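Local coordinates for protein manganese-dependent ADP-ribose/CDP-alcohol diphosphatase (Danio rerio, PDB 2NXF) that probably hydrolyses ADP-ribose and CDP-alcohols such as CDP-choline, as a metallophosphoesterase with a dinuclear metal centre, at residues Leu190-Val195 against Ala235-Cys240; Lys196-Phe201 against Ser227-His232. One frame throughout, in Å; residues are numbered along the deposited sequence.

Interaction 1: Leu190-Val195 against Ala235-Cys240; sequences LEQRFV and AADPIC
P238, I239 and Q192 carry this contact, in which two short 3-10 turns, 190-193 and 238-240, pack against each other at the protein surface. The Q192 side chain lies alongside the P238 ring, pointing the same way, and its NE2 sits 3.8 Å from P238 CB. Q192 CG stands anti to its own carbonyl carbon (chi1 -66°) and the chain runs extended, which carries the amide past the ring toward D237. There a water donates to both Q192 OE1, at 2.7 Å, and D237 OD1, at 2.6 Å, while Q192 NE2 turns back to the carbonyl of G189. D237 OD1 also takes the backbone N of I239 on its anti side, at 3.0 Å, closing an Asx turn at the start of 238-240. I239 crosses Q192 at about a right angle, its CG1 resting 3.6 Å from Q192 O. The same P238 CB also meets L190 CD2 at 4.2 Å. R193 CB comes within 3.3 Å of the backbone P238 O; its guanidinium turns away, with NE bonded to the carbonyl of W243. Mostly carbon set against carbonyl or amide, the join rests on the close fit of the two turns, its polar link made through water.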
loop_
_atom_site.group_PDB
_atom_site.type_symbol
_atom_site.label_atom_id
_atom_site.label_comp_id
_atom_site.label_asym_id
_atom_site.label_seq_id
_atom_site.Cartn_x
_atom_site.Cartn_y
_atom_site.Cartn_z
ATOM N N LEU A 190 1.783 17.506 -11.124
ATOM C CA LEU A 190 1.319 16.831 -9.903
ATOM C C LEU A 190 -0.188 16.909 -9.645
ATOM O O LEU A 190 -0.714 16.119 -8.853
ATOM C CB LEU A 190 2.098 17.319 -8.664
ATOM C CG LEU A 190 3.630 17.234 -8.677
ATOM C CD1 LEU A 190 4.201 17.808 -7.390
ATOM C CD2 LEU A 190 4.123 15.801 -8.869
ATOM N N GLU A 191 -0.883 17.842 -10.302
ATOM C CA GLU A 191 -2.344 17.969 -10.105
ATOM C C GLU A 191 -3.120 16.779 -10.658
ATOM O O GLU A 191 -4.301 16.617 -10.351
ATOM C CB GLU A 191 -2.899 19.265 -10.726
ATOM C CG GLU A 191 -2.577 20.542 -9.949
ATOM C CD GLU A 191 -3.370 20.688 -8.654
ATOM O OE1 GLU A 191 -4.622 20.707 -8.693
ATOM O OE2 GLU A 191 -2.733 20.811 -7.590
ATOM N N GLN A 192 -2.455 15.948 -11.471
ATOM C CA GLN A 192 -3.051 14.687 -11.939
ATOM C C GLN A 192 -3.554 13.801 -10.799
ATOM O O GLN A 192 -4.479 13.004 -10.991
ATOM C CB GLN A 192 -2.031 13.879 -12.735
ATOM C CG GLN A 192 -1.588 14.500 -14.040
ATOM C CD GLN A 192 -0.614 13.585 -14.759
ATOM O OE1 GLN A 192 -1.017 12.564 -15.320
ATOM N NE2 GLN A 192 0.674 13.925 -14.719
ATOM N N ARG A 193 -2.950 13.943 -9.622
ATOM C CA ARG A 193 -3.254 13.068 -8.479
ATOM C C ARG A 193 -4.667 13.239 -7.932
ATOM O O ARG A 193 -5.148 12.390 -7.179
ATOM C CB ARG A 193 -2.235 13.271 -7.349
ATOM C CG ARG A 193 -2.391 14.577 -6.572
ATOM C CD ARG A 193 -1.194 14.761 -5.621
ATOM N NE ARG A 193 -1.333 15.917 -4.740
ATOM C CZ ARG A 193 -1.051 17.178 -5.073
ATOM N NH1 ARG A 193 -0.643 17.498 -6.311
ATOM N NH2 ARG A 193 -1.189 18.152 -4.170
ATOM N N PHE A 194 -5.327 14.350 -8.285
ATOM C CA PHE A 194 -6.663 14.625 -7.756
ATOM C C PHE A 194 -7.735 13.907 -8.562
ATOM O O PHE A 194 -8.465 14.513 -9.368
ATOM C CB PHE A 194 -6.913 16.138 -7.657
ATOM C CG PHE A 194 -6.119 16.784 -6.546
ATOM C CD1 PHE A 194 -6.462 16.557 -5.209
ATOM C CD2 PHE A 194 -5.017 17.580 -6.830
ATOM C CE1 PHE A 194 -5.722 17.133 -4.177
ATOM C CE2 PHE A 194 -4.273 18.165 -5.804
ATOM C CZ PHE A 194 -4.631 17.945 -4.479
ATOM N N VAL A 195 -7.806 12.604 -8.305
ATOM C CA VAL A 195 -8.740 11.681 -8.931
ATOM C C VAL A 195 -9.379 10.822 -7.843
ATOM O O VAL A 195 -8.814 10.676 -6.753
ATOM C CB VAL A 195 -8.045 10.744 -9.971
ATOM C CG1 VAL A 195 -7.659 11.545 -11.207
ATOM C CG2 VAL A 195 -6.824 10.040 -9.369
ATOM N N ALA A 235 9.229 8.676 -6.870
ATOM C CA ALA A 235 9.008 7.238 -6.684
ATOM C C ALA A 235 7.765 6.688 -7.361
ATOM O O ALA A 235 7.494 5.490 -7.263
ATOM C CB ALA A 235 8.985 6.891 -5.174
ATOM N N ALA A 236 7.003 7.541 -8.047
ATOM C CA ALA A 236 5.759 7.082 -8.678
ATOM C C ALA A 236 5.291 8.101 -9.694
ATOM O O ALA A 236 5.673 9.263 -9.629
ATOM C CB ALA A 236 4.679 6.884 -7.641
ATOM N N ASP A 237 4.442 7.654 -10.612
ATOM C CA ASP A 237 3.796 8.574 -11.547
ATOM C C ASP A 237 2.914 9.553 -10.751
ATOM O O ASP A 237 2.274 9.148 -9.779
ATOM C CB ASP A 237 2.960 7.798 -12.561
ATOM C CG ASP A 237 2.444 8.683 -13.679
ATOM O OD1 ASP A 237 1.400 9.351 -13.505
ATOM O OD2 ASP A 237 3.093 8.750 -14.754
ATOM N N PRO A 238 2.881 10.842 -11.153
ATOM C CA PRO A 238 2.065 11.836 -10.429
ATOM C C PRO A 238 0.597 11.419 -10.258
ATOM O O PRO A 238 -0.010 11.745 -9.242
ATOM C CB PRO A 238 2.134 13.076 -11.315
ATOM C CG PRO A 238 3.319 12.911 -12.144
ATOM C CD PRO A 238 3.607 11.447 -12.284
ATOM N N ILE A 239 0.040 10.683 -11.219
ATOM C CA ILE A 239 -1.369 10.299 -11.104
ATOM C C ILE A 239 -1.616 9.345 -9.949
ATOM O O ILE A 239 -2.769 9.134 -9.562
ATOM C CB ILE A 239 -1.966 9.724 -12.414
ATOM C CG1 ILE A 239 -3.507 9.873 -12.404
ATOM C CG2 ILE A 239 -1.511 8.273 -12.632
ATOM C CD1 ILE A 239 -4.180 9.654 -13.772
ATOM N N CYS A 240 -0.540 8.743 -9.419
ATOM C CA CYS A 240 -0.674 7.749 -8.353
ATOM C C CYS A 240 -0.422 8.287 -6.948
ATOM O O CYS A 240 -0.504 7.538 -5.975
ATOM C CB CYS A 240 0.275 6.581 -8.617
ATOM S SG CYS A 240 -0.201 5.671 -10.073
HETATM O O HOH W 1 0.353 10.268 -15.738
#

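Interaction 2: Lys196-Phe201 against Ser227-His232; sequences KFNGGF and SHLPVH. With ZN (zinc ion), chain C.
With CG anti to the carbonyl carbon (chi1 -52°), F201 swings its ring toward S227, whose OG is set anti to the backbone N at chi1 166°. This is the active-site side of the calcineurin-like metallophosphoesterase fold, where the chain leaving strand 222-227 delivers the metal ligand H228. S227 OG meets the F201 ring at its edge, near the ring plane, 3.5 Å from CZ, and donates a 2.8 Å hydrogen bond to L229 O, in the carbonyl plane and on a lone pair. That bond ties the turn together across H228. With an alanine in place of S227, L229 O would probably lose this donor and the turn round H228 be freer to shift, with a gap at the edge of the F201 ring. V231 crosses F201 at about a right angle, CG1 lying 4.0 Å from CE2, and both side chains also rest on V248 of helix 245-253. L229 reaches 196-201 with both methyls: CD1 packs 3.4 Å from G199 O, CD2 3.7 Å from N198 OD1. That same oxygen accepts from H265 NE2, which makes N198 a second-shell residue, placed to orient the metal ligand H265. D60, N96 and H265 complete the protein ligands of the zinc ion, which H228 NE2 binds at 2.2 Å beside a water at 2.1 Å.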
loop_
_atom_site.group_PDB
_atom_site.type_symbol
_atom_site.label_atom_id
_atom_site.label_comp_id
_atom_site.label_asym_id
_atom_site.label_seq_id
_atom_site.Cartn_x
_atom_site.Cartn_y
_atom_site.Cartn_z
ATOM N N LYS A 196 -10.545 10.268 -8.167
ATOM C CA LYS A 196 -11.397 9.508 -7.256
ATOM C C LYS A 196 -10.732 8.215 -6.767
ATOM O O LYS A 196 -11.058 7.706 -5.681
ATOM C CB LYS A 196 -12.705 9.192 -8.001
ATOM C CG LYS A 196 -13.805 8.557 -7.203
ATOM C CD LYS A 196 -15.023 8.347 -8.104
ATOM C CE LYS A 196 -15.964 7.318 -7.517
ATOM N NZ LYS A 196 -17.247 7.226 -8.292
ATOM N N PHE A 197 -9.794 7.680 -7.558
ATOM C CA PHE A 197 -9.124 6.442 -7.141
ATOM C C PHE A 197 -7.937 6.664 -6.186
ATOM O O PHE A 197 -7.279 5.709 -5.796
ATOM C CB PHE A 197 -8.750 5.565 -8.340
ATOM C CG PHE A 197 -7.821 6.204 -9.344
ATOM C CD1 PHE A 197 -6.430 6.202 -9.133
ATOM C CD2 PHE A 197 -8.321 6.718 -10.550
ATOM C CE1 PHE A 197 -5.543 6.730 -10.095
ATOM C CE2 PHE A 197 -7.440 7.252 -11.533
ATOM C CZ PHE A 197 -6.066 7.256 -11.307
ATOM N N ASN A 198 -7.681 7.930 -5.836
ATOM C CA ASN A 198 -6.722 8.276 -4.803
ATOM C C ASN A 198 -7.408 8.787 -3.537
ATOM O O ASN A 198 -8.637 8.799 -3.427
ATOM C CB ASN A 198 -5.692 9.291 -5.318
ATOM C CG ASN A 198 -4.816 8.721 -6.401
ATOM O OD1 ASN A 198 -4.626 7.493 -6.494
ATOM N ND2 ASN A 198 -4.243 9.599 -7.217
ATOM N N GLY A 199 -6.595 9.212 -2.589
ATOM C CA GLY A 199 -7.090 9.674 -1.312
ATOM C C GLY A 199 -5.966 10.339 -0.566
ATOM O O GLY A 199 -4.845 10.453 -1.073
ATOM N N GLY A 200 -6.283 10.785 0.640
ATOM C CA GLY A 200 -5.288 11.410 1.482
ATOM C C GLY A 200 -5.359 10.987 2.937
ATOM O O GLY A 200 -6.201 10.160 3.338
ATOM N N PHE A 201 -4.489 11.615 3.728
ATOM C CA PHE A 201 -4.342 11.287 5.148
ATOM C C PHE A 201 -4.895 12.446 5.982
ATOM O O PHE A 201 -4.490 13.606 5.801
ATOM C CB PHE A 201 -2.856 11.066 5.462
ATOM C CG PHE A 201 -2.185 10.066 4.539
ATOM C CD1 PHE A 201 -2.172 8.695 4.849
ATOM C CD2 PHE A 201 -1.560 10.500 3.358
ATOM C CE1 PHE A 201 -1.553 7.757 3.995
ATOM C CE2 PHE A 201 -0.939 9.566 2.475
ATOM C CZ PHE A 201 -0.917 8.192 2.803
ATOM N N SER A 227 1.974 2.118 2.910
ATOM C CA SER A 227 0.775 2.859 2.498
ATOM C C SER A 227 0.349 2.324 1.135
ATOM O O SER A 227 1.210 1.974 0.338
ATOM C CB SER A 227 1.145 4.341 2.390
ATOM O OG SER A 227 0.159 5.101 1.688
ATOM N N HIS A 228 -0.953 2.284 0.819
ATOM C CA HIS A 228 -1.257 1.831 -0.543
ATOM C C HIS A 228 -0.669 2.847 -1.532
ATOM O O HIS A 228 -0.119 2.463 -2.578
ATOM C CB HIS A 228 -2.757 1.707 -0.806
ATOM C CG HIS A 228 -3.058 1.140 -2.147
ATOM N ND1 HIS A 228 -2.633 -0.120 -2.527
ATOM C CD2 HIS A 228 -3.706 1.666 -3.212
ATOM C CE1 HIS A 228 -3.033 -0.351 -3.770
ATOM N NE2 HIS A 228 -3.682 0.717 -4.208
ATOM N N LEU A 229 -0.786 4.126 -1.191
ATOM C CA LEU A 229 -0.374 5.205 -2.089
ATOM C C LEU A 229 1.024 5.730 -1.803
ATOM O O LEU A 229 1.386 5.983 -0.638
ATOM C CB LEU A 229 -1.340 6.407 -1.974
ATOM C CG LEU A 229 -2.797 6.142 -2.384
ATOM C CD1 LEU A 229 -3.642 7.429 -2.198
ATOM C CD2 LEU A 229 -2.884 5.627 -3.789
ATOM N N PRO A 230 1.809 5.939 -2.870
ATOM C CA PRO A 230 3.112 6.609 -2.735
ATOM C C PRO A 230 2.940 8.101 -2.430
ATOM O O PRO A 230 1.877 8.686 -2.708
ATOM C CB PRO A 230 3.752 6.420 -4.118
ATOM C CG PRO A 230 2.601 6.280 -5.061
ATOM C CD PRO A 230 1.546 5.523 -4.261
ATOM N N VAL A 231 3.987 8.697 -1.861
ATOM C CA VAL A 231 3.949 10.129 -1.533
ATOM C C VAL A 231 5.106 10.936 -2.126
ATOM O O VAL A 231 5.057 12.164 -2.133
ATOM C CB VAL A 231 3.858 10.384 -0.003
ATOM C CG1 VAL A 231 2.563 9.768 0.601
ATOM C CG2 VAL A 231 5.135 9.856 0.718
ATOM N N HIS A 232 6.140 10.274 -2.649
ATOM C CA HIS A 232 7.268 11.042 -3.210
ATOM C C HIS A 232 7.193 11.046 -4.738
ATOM O O HIS A 232 7.183 9.987 -5.354
ATOM C CB HIS A 232 8.616 10.486 -2.739
ATOM C CG HIS A 232 9.729 11.482 -2.840
ATOM N ND1 HIS A 232 10.038 12.135 -4.018
ATOM C CD2 HIS A 232 10.592 11.951 -1.909
ATOM C CE1 HIS A 232 11.046 12.964 -3.802
ATOM N NE2 HIS A 232 11.401 12.872 -2.530
HETATM ZN ZN ZN C . -4.569 0.937 -6.219
HETATM O O HOH W 2 -3.342 0.393 -7.899
#

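How the interactions relate
Both contacts join the same two connections, the one between helices 162-174 and 203-219 and the one between strand 222-227 and helix 245-253, with centres about 9 Å apart. Interaction 2 is wholly buried and borders the dinuclear metal centre; interaction 1 lies farther out, largely at the surface. Their chemistry follows: a water bridge and a proline-glutamine pairing outside, and inside, aromatic and aliphatic packing next to a metal ligand, with a serine hydroxyl at a ring edge. N198 couples them, its ND2 probably donating to I239 O at 2.8 Å and to R193 O at 2.9 Å, so both segments of interaction 1 hold the amide. P230 adds packing, its CG 3.4 Å from A236 CB.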